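Local coordinates for beta-agarase B (Zobellia galactanivorans, PDB 4ATF), which cleaves the beta-1,4-linkages of agarose at random with retention of anomeric configuration, giving mainly the tetramer, at residues K104-Y109 and E254-I259; Y112-A117 and W298-K303; T69-D74 and N260-T265. The protein carries 1 engineered substitution. One frame throughout, in Å; residues are numbered along the deposited sequence.

Contact 1 (K104-Y109 and E254-I259); sequences KTRVVY and EMDIII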
loop_
_atom_site.group_PDB
_atom_site.type_symbol
_atom_site.label_atom_id
_atom_site.label_comp_id
_atom_site.label_asym_id
_atom_site.label_seq_id
_atom_site.Cartn_x
_atom_site.Cartn_y
_atom_site.Cartn_z
ATOM N N LYS A 104 3.817 -9.947 -10.852
ATOM C CA LYS A 104 3.490 -11.196 -11.538
ATOM C C LYS A 104 3.915 -12.415 -10.708
ATOM O O LYS A 104 3.603 -13.532 -11.110
ATOM C CB LYS A 104 4.091 -11.217 -12.948
ATOM C CG LYS A 104 3.124 -10.375 -13.921
ATOM C CD LYS A 104 3.548 -10.502 -15.311
ATOM C CE LYS A 104 2.495 -9.855 -16.207
ATOM N NZ LYS A 104 2.982 -9.631 -17.534
ATOM N N THR A 105 4.638 -12.198 -9.600
ATOM C CA THR A 105 5.109 -13.277 -8.728
ATOM C C THR A 105 4.618 -12.920 -7.319
ATOM O O THR A 105 4.513 -11.757 -6.997
ATOM C CB THR A 105 6.699 -13.394 -8.717
ATOM O OG1 THR A 105 7.110 -13.792 -10.025
ATOM C CG2 THR A 105 7.235 -14.388 -7.680
ATOM N N ARG A 106 4.332 -13.923 -6.488
ATOM C CA ARG A 106 3.824 -13.658 -5.155
ATOM C C ARG A 106 4.927 -13.827 -4.141
ATOM O O ARG A 106 5.958 -14.453 -4.431
ATOM C CB ARG A 106 2.638 -14.615 -4.827
ATOM C CG ARG A 106 1.388 -14.288 -5.730
ATOM C CD ARG A 106 0.137 -15.092 -5.440
ATOM N NE ARG A 106 -0.899 -14.762 -6.451
ATOM C CZ ARG A 106 -1.566 -15.658 -7.143
ATOM N NH1 ARG A 106 -1.357 -16.936 -6.928
ATOM N NH2 ARG A 106 -2.456 -15.289 -8.036
ATOM N N VAL A 107 4.743 -13.232 -2.965
ATOM C CA VAL A 107 5.728 -13.365 -1.908
ATOM C C VAL A 107 5.081 -14.004 -0.672
ATOM O O VAL A 107 3.876 -13.902 -0.464
ATOM C CB VAL A 107 6.290 -11.986 -1.485
ATOM C CG1 VAL A 107 7.179 -11.435 -2.605
ATOM C CG2 VAL A 107 5.178 -11.015 -1.082
ATOM N N VAL A 108 5.896 -14.601 0.184
ATOM C CA VAL A 108 5.341 -15.120 1.426
ATOM C C VAL A 108 6.339 -14.933 2.555
ATOM O O VAL A 108 7.578 -14.889 2.291
ATOM C CB VAL A 108 4.945 -16.603 1.215
ATOM C CG1 VAL A 108 6.219 -17.512 0.985
ATOM C CG2 VAL A 108 3.910 -17.133 2.343
ATOM N N TYR A 109 5.857 -14.920 3.806
ATOM C CA TYR A 109 6.771 -14.888 4.994
ATOM C C TYR A 109 7.761 -16.092 4.932
ATOM O O TYR A 109 7.408 -17.169 4.378
ATOM C CB TYR A 109 5.982 -14.962 6.328
ATOM C CG TYR A 109 5.350 -16.298 6.539
ATOM C CD1 TYR A 109 6.073 -17.367 7.185
ATOM C CD2 TYR A 109 4.094 -16.559 6.049
ATOM C CE1 TYR A 109 5.526 -18.654 7.298
ATOM C CE2 TYR A 109 3.559 -17.841 6.109
ATOM C CZ TYR A 109 4.256 -18.857 6.770
ATOM O OH TYR A 109 3.690 -20.083 6.845
ATOM N N GLU A 254 0.318 -16.739 0.585
ATOM C CA GLU A 254 1.224 -15.946 -0.298
ATOM C C GLU A 254 0.453 -14.755 -0.925
ATOM O O GLU A 254 -0.824 -14.812 -1.068
ATOM C CB GLU A 254 1.885 -16.870 -1.362
ATOM C CG GLU A 254 0.905 -17.325 -2.436
ATOM C CD GLU A 254 1.479 -18.344 -3.396
ATOM O OE1 GLU A 254 2.732 -18.582 -3.386
ATOM O OE2 GLU A 254 0.661 -18.923 -4.137
ATOM N N MET A 255 1.174 -13.646 -1.248
ATOM C CA MET A 255 0.459 -12.389 -1.570
ATOM C C MET A 255 1.082 -11.723 -2.810
ATOM O O MET A 255 2.294 -11.847 -3.043
ATOM C CB MET A 255 0.523 -11.404 -0.391
ATOM C CG MET A 255 -0.254 -11.901 0.843
ATOM S SD MET A 255 -0.335 -10.650 2.111
ATOM C CE MET A 255 -1.007 -11.634 3.497
ATOM N N ASP A 256 0.214 -11.067 -3.602
ATOM C CA ASP A 256 0.581 -10.163 -4.671
ATOM C C ASP A 256 1.073 -8.815 -4.066
ATOM O O ASP A 256 0.571 -8.355 -3.035
ATOM C CB ASP A 256 -0.695 -9.806 -5.503
ATOM C CG ASP A 256 -1.258 -11.007 -6.318
ATOM O OD1 ASP A 256 -0.521 -11.968 -6.679
ATOM O OD2 ASP A 256 -2.474 -10.976 -6.635
ATOM N N ILE A 257 2.027 -8.157 -4.722
ATOM C CA ILE A 257 2.448 -6.834 -4.312
ATOM C C ILE A 257 1.646 -5.880 -5.177
ATOM O O ILE A 257 1.571 -6.074 -6.397
ATOM C CB ILE A 257 3.958 -6.638 -4.585
ATOM C CG1 ILE A 257 4.812 -7.694 -3.838
ATOM C CG2 ILE A 257 4.359 -5.142 -4.274
ATOM C CD1 ILE A 257 6.335 -7.631 -4.278
ATOM N N ILE A 258 0.994 -4.893 -4.580
ATOM C CA ILE A 258 0.140 -3.962 -5.370
ATOM C C ILE A 258 0.662 -2.535 -5.061
ATOM O O ILE A 258 0.954 -2.228 -3.891
ATOM C CB ILE A 258 -1.366 -4.100 -4.960
ATOM C CG1 ILE A 258 -1.815 -5.586 -5.122
ATOM C CG2 ILE A 258 -2.253 -3.078 -5.688
ATOM C CD1 ILE A 258 -3.308 -5.835 -4.809
ATOM N N ILE A 259 0.819 -1.695 -6.117
ATOM C CA ILE A 259 1.180 -0.280 -5.952
ATOM C C ILE A 259 0.082 0.524 -6.664
ATOM O O ILE A 259 -0.151 0.295 -7.852
ATOM C CB ILE A 259 2.590 0.007 -6.568
ATOM C CG1 ILE A 259 3.626 -0.924 -5.916
ATOM C CG2 ILE A 259 2.918 1.555 -6.413
ATOM C CD1 ILE A 259 5.092 -0.747 -6.411
HETATM O O HOH W 1 1.678 -18.479 -6.578
#
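Arg106 lies alongside Asp256, and its NE donates to Asp256 OD1 at 2.8 Å. The oxygen sits almost in the guanidinium plane, yet the nitrogen comes from above the carboxylate plane, the two flat groups being turned 41° apart. With CG anti to its own carbonyl carbon (chi1 -68°) and the chain extended to NE, the arginine passes over Met255 O before its head reaches the acid. On its other flank Arg106 CD packs on Glu254 CG at 3.8 Å, and the NH1 to OE2 salt bridge between these two residues is long, 4.0 Å. A water bound to Glu254 OE2 at 2.7 Å also makes a weak bond to Arg106 NH1. Beneath these charges the backbones form a single antiparallel bridge, a hydrogen-bonded pair: Val107 N to Met255 O and Met255 N to Val107 O, both 2.8 Å. Val108 CG2 rests on Glu254 CA, while on the inner side Val107 CG1 approaches Ile257 CD1 at 4.2 Å. Further out, Asp256 OD2 accepts a bond from ND1 of His60, a substrate-binding residue, and Ser103 OG is bonded to both Thr105 O and Ile257 N. Asp256 thus holds an arginine with one oxygen and His60 with the other; the arginine probably offsets part of the charge of the two acids, chiefly that of Asp256, which in turn probably helps to orient the imidazole of His60.

Contact 2 (Y112-A117 and W298-K303); sequences YIEARA and WIRIYK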
loop_
_atom_site.group_PDB
_atom_site.type_symbol
_atom_site.label_atom_id
_atom_site.label_comp_id
_atom_site.label_asym_id
_atom_site.label_seq_id
_atom_site.Cartn_x
_atom_site.Cartn_y
_atom_site.Cartn_z
ATOM N N TYR A 112 11.185 -9.516 3.759
ATOM C CA TYR A 112 11.306 -8.084 4.085
ATOM C C TYR A 112 11.081 -7.371 2.749
ATOM O O TYR A 112 11.794 -7.684 1.775
ATOM C CB TYR A 112 12.757 -7.732 4.562
ATOM C CG TYR A 112 12.846 -6.244 4.891
ATOM C CD1 TYR A 112 12.118 -5.742 5.974
ATOM C CD2 TYR A 112 13.564 -5.351 4.087
ATOM C CE1 TYR A 112 12.093 -4.346 6.279
ATOM C CE2 TYR A 112 13.574 -3.927 4.392
ATOM C CZ TYR A 112 12.807 -3.451 5.489
ATOM O OH TYR A 112 12.726 -2.124 5.819
ATOM N N ILE A 113 10.151 -6.410 2.722
ATOM C CA ILE A 113 9.859 -5.645 1.511
ATOM C C ILE A 113 9.858 -4.176 1.844
ATOM O O ILE A 113 9.260 -3.792 2.838
ATOM C CB ILE A 113 8.482 -6.045 0.956
ATOM C CG1 ILE A 113 8.463 -7.539 0.602
ATOM C CG2 ILE A 113 8.107 -5.173 -0.254
ATOM C CD1 ILE A 113 7.015 -8.061 0.259
ATOM N N GLU A 114 10.535 -3.371 1.016
ATOM C CA GLU A 114 10.719 -1.962 1.268
ATOM C C GLU A 114 10.662 -1.165 -0.028
ATOM O O GLU A 114 11.384 -1.448 -1.031
ATOM C CB GLU A 114 12.078 -1.766 1.958
ATOM C CG GLU A 114 12.338 -0.346 2.490
ATOM C CD GLU A 114 13.746 -0.231 3.106
ATOM O OE1 GLU A 114 14.711 -0.008 2.347
ATOM O OE2 GLU A 114 13.894 -0.339 4.350
ATOM N N ALA A 115 9.833 -0.135 -0.014
ATOM C CA ALA A 115 9.712 0.773 -1.155
ATOM C C ALA A 115 10.276 2.120 -0.795
ATOM O O ALA A 115 9.980 2.608 0.291
ATOM C CB ALA A 115 8.251 0.965 -1.480
ATOM N N ARG A 116 11.077 2.719 -1.688
ATOM C CA ARG A 116 11.462 4.091 -1.523
ATOM C C ARG A 116 10.482 4.944 -2.391
ATOM O O ARG A 116 10.451 4.824 -3.644
ATOM C CB ARG A 116 12.943 4.293 -1.907
ATOM C CG ARG A 116 13.405 5.793 -1.864
ATOM C CD ARG A 116 14.901 5.963 -2.121
ATOM N NE ARG A 116 15.356 7.320 -1.642
ATOM C CZ ARG A 116 15.485 8.386 -2.412
ATOM N NH1 ARG A 116 15.231 8.301 -3.726
ATOM N NH2 ARG A 116 15.880 9.552 -1.895
ATOM N N ALA A 117 9.649 5.765 -1.739
ATOM C CA ALA A 117 8.531 6.383 -2.442
ATOM C C ALA A 117 8.278 7.775 -1.930
ATOM O O ALA A 117 8.665 8.142 -0.776
ATOM C CB ALA A 117 7.185 5.488 -2.270
ATOM N N TRP A 298 12.091 2.758 -6.040
ATOM C CA TRP A 298 12.363 1.299 -6.096
ATOM C C TRP A 298 11.593 0.529 -5.047
ATOM O O TRP A 298 11.048 1.106 -4.089
ATOM C CB TRP A 298 13.892 0.973 -5.998
ATOM C CG TRP A 298 14.739 1.736 -4.907
ATOM C CD1 TRP A 298 15.699 2.749 -5.110
ATOM C CD2 TRP A 298 14.748 1.460 -3.490
ATOM N NE1 TRP A 298 16.291 3.097 -3.869
ATOM C CE2 TRP A 298 15.722 2.331 -2.880
ATOM C CE3 TRP A 298 14.020 0.574 -2.676
ATOM C CZ2 TRP A 298 15.980 2.314 -1.484
ATOM C CZ3 TRP A 298 14.257 0.574 -1.290
ATOM C CH2 TRP A 298 15.240 1.443 -0.712
ATOM N N ILE A 299 11.530 -0.776 -5.245
ATOM C CA ILE A 299 10.950 -1.679 -4.298
ATOM C C ILE A 299 11.878 -2.893 -4.227
ATOM O O ILE A 299 12.232 -3.492 -5.278
ATOM C CB ILE A 299 9.464 -2.026 -4.613
ATOM C CG1 ILE A 299 8.874 -2.924 -3.460
ATOM C CG2 ILE A 299 9.334 -2.641 -6.011
ATOM C CD1 ILE A 299 7.332 -3.004 -3.535
ATOM N N ARG A 300 12.361 -3.194 -3.016
ATOM C CA ARG A 300 13.366 -4.228 -2.867
ATOM C C ARG A 300 12.794 -5.261 -1.894
ATOM O O ARG A 300 12.057 -4.918 -0.944
ATOM C CB ARG A 300 14.711 -3.621 -2.412
ATOM C CG ARG A 300 14.729 -3.031 -0.951
ATOM C CD ARG A 300 16.068 -2.221 -0.813
ATOM N NE ARG A 300 16.200 -1.740 0.581
ATOM C CZ ARG A 300 17.261 -1.995 1.369
ATOM N NH1 ARG A 300 18.354 -2.652 0.916
ATOM N NH2 ARG A 300 17.282 -1.516 2.625
ATOM N N ILE A 301 13.124 -6.517 -2.154
ATOM C CA ILE A 301 12.527 -7.663 -1.500
ATOM C C ILE A 301 13.677 -8.627 -1.112
ATOM O O ILE A 301 14.524 -8.956 -1.954
ATOM C CB ILE A 301 11.585 -8.416 -2.486
ATOM C CG1 ILE A 301 10.382 -7.506 -2.880
ATOM C CG2 ILE A 301 11.165 -9.742 -1.858
ATOM C CD1 ILE A 301 9.889 -7.643 -4.381
ATOM N N TYR A 302 13.725 -9.041 0.159
ATOM C CA TYR A 302 14.805 -9.928 0.644
ATOM C C TYR A 302 14.216 -11.097 1.423
ATOM O O TYR A 302 13.179 -10.955 2.098
ATOM C CB TYR A 302 15.773 -9.176 1.588
ATOM C CG TYR A 302 16.553 -8.096 0.928
ATOM C CD1 TYR A 302 15.974 -6.834 0.666
ATOM C CD2 TYR A 302 17.880 -8.319 0.557
ATOM C CE1 TYR A 302 16.693 -5.841 0.036
ATOM C CE2 TYR A 302 18.638 -7.297 -0.088
ATOM C CZ TYR A 302 18.024 -6.066 -0.311
ATOM O OH TYR A 302 18.761 -5.062 -0.928
ATOM N N LYS A 303 14.884 -12.250 1.345
ATOM C CA LYS A 303 14.495 -13.448 2.137
ATOM C C LYS A 303 15.663 -13.810 3.040
ATOM O O LYS A 303 16.821 -13.677 2.626
ATOM C CB LYS A 303 14.139 -14.638 1.169
ATOM C CG LYS A 303 12.799 -14.260 0.320
ATOM C CD LYS A 303 11.779 -15.420 0.170
ATOM C CE LYS A 303 11.231 -15.710 1.453
ATOM N NZ LYS A 303 9.855 -16.101 1.535
#
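Glu114 OE1 is gripped twice by Arg300, by NE at 2.9 Å and by NH2 at 3.0 Å. Both nitrogens reach this oxygen from the same face of the carboxylate, well above its plane, while OE1 stays close to the plane of the guanidinium. Tyr112 OH gives its proton to the other oxygen, Glu114 OE2, at 2.6 Å, and Arg200 forms a salt bridge there too. Replacing this glutamate by an alanine would probably leave Arg300 and Arg200 without a shared counter-charge and the hydroxyl of Tyr112 without its acceptor. Beside this cluster the edge of the Trp298 ring meets Glu114 OE1, CH2 lying 3.4 Å from it. Over one face of the indole stands Arg116 CB, a CH-pi contact 3.5 Å from the centroid of the six-membered ring; Trp298 CG lies between backbone N and carbonyl carbon (chi1 45°), swinging the ring across to the neighbouring strand. Arg300 also donates to the carbonyls of Ile17 and Pro18, and Arg116 runs on to a salt bridge with Asp297. The other face is apolar: in one of its two conformers Ile113 packs CG2 on Ile299 CG1 and CG1 beside Ile301 CG1. Segments 112-117 and 298-303 run antiparallel, at 167°, hydrogen-bonded pairs such as Tyr112-Tyr302 and Glu114-Arg300 alternating with non-hydrogen-bonded ones; strand 199-207 flanks strand 111-118, and strand 255-262 packs against the isoleucine face.

Contact 3 (T69-D74 and N260-T265); sequences TEWKRD and NTEDQT. With GAL (beta-D-galactopyranose), chain E.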
loop_
_atom_site.group_PDB
_atom_site.type_symbol
_atom_site.label_atom_id
_atom_site.label_comp_id
_atom_site.label_asym_id
_atom_site.label_seq_id
_atom_site.Cartn_x
_atom_site.Cartn_y
_atom_site.Cartn_z
ATOM N N THR A 69 -12.729 5.843 -7.378
ATOM C CA THR A 69 -11.585 5.275 -8.175
ATOM C C THR A 69 -12.056 4.533 -9.447
ATOM O O THR A 69 -13.012 3.721 -9.387
ATOM C CB THR A 69 -10.735 4.286 -7.384
ATOM O OG1 THR A 69 -10.370 4.865 -6.117
ATOM C CG2 THR A 69 -9.484 3.945 -8.169
ATOM N N GLU A 70 -11.422 4.823 -10.605
ATOM C CA GLU A 70 -11.636 3.912 -11.756
ATOM C C GLU A 70 -10.249 3.633 -12.329
ATOM O O GLU A 70 -9.684 4.492 -13.044
ATOM C CB GLU A 70 -12.599 4.547 -12.776
ATOM C CG GLU A 70 -12.699 3.624 -14.040
ATOM C CD GLU A 70 -13.677 4.183 -15.092
ATOM O OE1 GLU A 70 -14.907 3.966 -14.915
ATOM O OE2 GLU A 70 -13.216 4.819 -16.090
ATOM N N TRP A 71 -9.638 2.515 -11.922
ATOM C CA TRP A 71 -8.279 2.256 -12.349
ATOM C C TRP A 71 -8.192 2.097 -13.862
ATOM O O TRP A 71 -9.099 1.541 -14.490
ATOM C CB TRP A 71 -7.705 1.002 -11.700
ATOM C CG TRP A 71 -7.399 1.231 -10.200
ATOM C CD1 TRP A 71 -6.742 2.313 -9.614
ATOM C CD2 TRP A 71 -7.702 0.336 -9.146
ATOM N NE1 TRP A 71 -6.628 2.129 -8.249
ATOM C CE2 TRP A 71 -7.238 0.930 -7.928
ATOM C CE3 TRP A 71 -8.338 -0.924 -9.091
ATOM C CZ2 TRP A 71 -7.378 0.278 -6.660
ATOM C CZ3 TRP A 71 -8.468 -1.559 -7.817
ATOM C CH2 TRP A 71 -8.005 -0.945 -6.641
ATOM N N LYS A 72 -7.047 2.495 -14.428
ATOM C CA LYS A 72 -6.760 2.392 -15.890
ATOM C C LYS A 72 -5.331 1.936 -16.112
ATOM O O LYS A 72 -4.389 2.382 -15.399
ATOM C CB LYS A 72 -6.970 3.783 -16.537
ATOM C CG LYS A 72 -8.454 4.197 -16.653
ATOM C CD LYS A 72 -9.216 3.314 -17.737
ATOM C CE LYS A 72 -10.633 3.812 -17.859
ATOM N NZ LYS A 72 -11.469 3.037 -18.824
ATOM N N ARG A 73 -5.136 1.050 -17.092
ATOM C CA ARG A 73 -3.786 0.585 -17.476
ATOM C C ARG A 73 -2.901 1.765 -17.869
ATOM O O ARG A 73 -1.748 1.782 -17.532
ATOM C CB ARG A 73 -3.829 -0.437 -18.632
ATOM C CG ARG A 73 -4.406 -1.771 -18.152
ATOM C CD ARG A 73 -4.515 -2.771 -19.274
ATOM N NE ARG A 73 -5.196 -4.012 -18.840
ATOM C CZ ARG A 73 -4.650 -4.966 -18.108
ATOM N NH1 ARG A 73 -3.391 -4.860 -17.685
ATOM N NH2 ARG A 73 -5.385 -6.051 -17.792
ATOM N N ASP A 74 -3.469 2.751 -18.559
ATOM C CA ASP A 74 -2.681 3.861 -19.062
ATOM C C ASP A 74 -2.534 5.072 -18.086
ATOM O O ASP A 74 -2.129 6.176 -18.507
ATOM C CB ASP A 74 -3.253 4.285 -20.423
ATOM C CG ASP A 74 -4.623 4.981 -20.314
ATOM O OD1 ASP A 74 -5.208 5.103 -19.214
ATOM O OD2 ASP A 74 -5.113 5.430 -21.376
ATOM N N ASN A 260 -0.566 1.484 -5.993
ATOM C CA ASN A 260 -1.631 2.223 -6.617
ATOM C C ASN A 260 -1.878 3.520 -5.916
ATOM O O ASN A 260 -1.180 3.866 -4.945
ATOM C CB ASN A 260 -2.952 1.365 -6.753
ATOM C CG ASN A 260 -3.723 1.179 -5.417
ATOM O OD1 ASN A 260 -3.663 2.003 -4.528
ATOM N ND2 ASN A 260 -4.492 0.093 -5.315
ATOM N N THR A 261 -2.839 4.280 -6.459
ATOM C CA THR A 261 -3.483 5.366 -5.704
ATOM C C THR A 261 -4.957 5.036 -5.688
ATOM O O THR A 261 -5.412 4.244 -6.559
ATOM C CB THR A 261 -3.180 6.802 -6.257
ATOM O OG1 THR A 261 -3.768 6.966 -7.561
ATOM C CG2 THR A 261 -1.633 7.007 -6.378
ATOM N N GLU A 262 -5.713 5.650 -4.754
ATOM C CA GLU A 262 -7.161 5.313 -4.560
ATOM C C GLU A 262 -7.900 6.512 -4.017
ATOM O O GLU A 262 -7.382 7.226 -3.141
ATOM C CB GLU A 262 -7.434 4.165 -3.525
ATOM C CG GLU A 262 -7.030 2.796 -3.956
ATOM C CD GLU A 262 -7.255 1.686 -2.866
ATOM O OE1 GLU A 262 -7.793 1.962 -1.785
ATOM O OE2 GLU A 262 -6.795 0.539 -3.060
ATOM N N ASP A 263 -9.126 6.711 -4.485
ATOM C CA ASP A 263 -10.064 7.513 -3.723
ATOM C C ASP A 263 -10.908 6.518 -2.884
ATOM O O ASP A 263 -11.525 5.630 -3.455
ATOM C CB ASP A 263 -11.000 8.287 -4.677
ATOM C CG ASP A 263 -12.092 9.008 -3.928
ATOM O OD1 ASP A 263 -13.193 8.393 -3.731
ATOM O OD2 ASP A 263 -11.863 10.208 -3.587
ATOM N N GLN A 264 -10.972 6.670 -1.562
ATOM C CA GLN A 264 -11.773 5.748 -0.769
ATOM C C GLN A 264 -13.146 6.375 -0.342
ATOM O O GLN A 264 -13.249 7.580 -0.124
ATOM C CB GLN A 264 -10.933 5.338 0.431
ATOM C CG GLN A 264 -9.813 4.481 -0.078
ATOM C CD GLN A 264 -8.567 4.476 0.749
ATOM O OE1 GLN A 264 -7.554 3.783 0.408
ATOM N NE2 GLN A 264 -8.598 5.164 1.855
ATOM N N THR A 265 -14.183 5.519 -0.251
ATOM C CA THR A 265 -15.538 5.982 0.118
ATOM C C THR A 265 -15.605 6.738 1.470
ATOM O O THR A 265 -16.304 7.747 1.619
ATOM C CB THR A 265 -16.576 4.821 0.130
ATOM O OG1 THR A 265 -16.524 4.173 -1.138
ATOM C CG2 THR A 265 -18.033 5.389 0.326
HETATM C C1 GAL E . -6.268 -1.193 2.596
HETATM C C2 GAL E . -7.647 -1.657 2.150
HETATM C C3 GAL E . -7.751 -2.183 0.715
HETATM C C4 GAL E . -7.194 -1.070 -0.195
HETATM C C5 GAL E . -5.790 -0.640 0.324
HETATM C C6 GAL E . -5.086 0.390 -0.577
HETATM O O2 GAL E . -7.937 -2.728 3.000
HETATM O O3 GAL E . -9.158 -2.402 0.512
HETATM O O4 GAL E . -8.068 0.023 -0.103
HETATM O O5 GAL E . -5.748 -0.229 1.698
HETATM O O6 GAL E . -3.805 0.579 0.028
#
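Trp71 points its indole NE1 at Thr261 O, 3.0 Å away, in a nearly straight bond of 170° at hydrogen. The carbonyl oxygen lies in the ring plane, so the indole reaches strand 260-262 edge-on. Next to it along that edge, Trp71 CZ2 comes to 3.7 Å from Glu262 OE2. Thr69 CG2 covers one face of the indole toward its rim, within its own strand. Thr69 turns OG1 to the other segment, with that oxygen anti to the carbonyl carbon (chi1 -50°), and it accepts the N-H of Asp263 N at 2.8 Å. All this is close and buried, although the axes of the two short strands remain 8.0 Å apart and side chains do the bridging. Beyond Trp71 the first segment leaves the contact: Lys72 and Arg73 lie on the exposed side, Lys72 in a long salt bridge to Glu70 and Arg73 in salt bridges with Asp56 and Asp57. On the sugar side, Glu262, its chain extended beyond CG, receives the galactose O4 hydroxyl on OE1 at 2.6 Å. Tyr59, another substrate-binding residue, meets the Trp71 ring. The arrangement belongs to the agarose-binding cleft of this GH16 beta-sandwich, where a cleft strand presents an acid to the sugar.

How the contacts relate
Contacts 1 and 3 share strand 255-262: its beginning meets the loop after strand 96-103, its end reaches the sugar. Contact 2 belongs to a different pair of strands, yet touches contact 1 through apolar packing, Ile257 CD1 on Ile301 CD1 at 3.6 Å, and Lys303 NZ probably bonds to Val108 O. Contacts 2 and 3 lie on opposite sides of the chain's centre without touching. Contact 1 is partly buried, with Arg106 and Glu254 toward solvent, one water between them, and Asp256 buried; contact 2 is a regular buried strand pair with an ion pair on one face; contact 3, also buried, relies on two side-chain-to-backbone bonds next to the ligand.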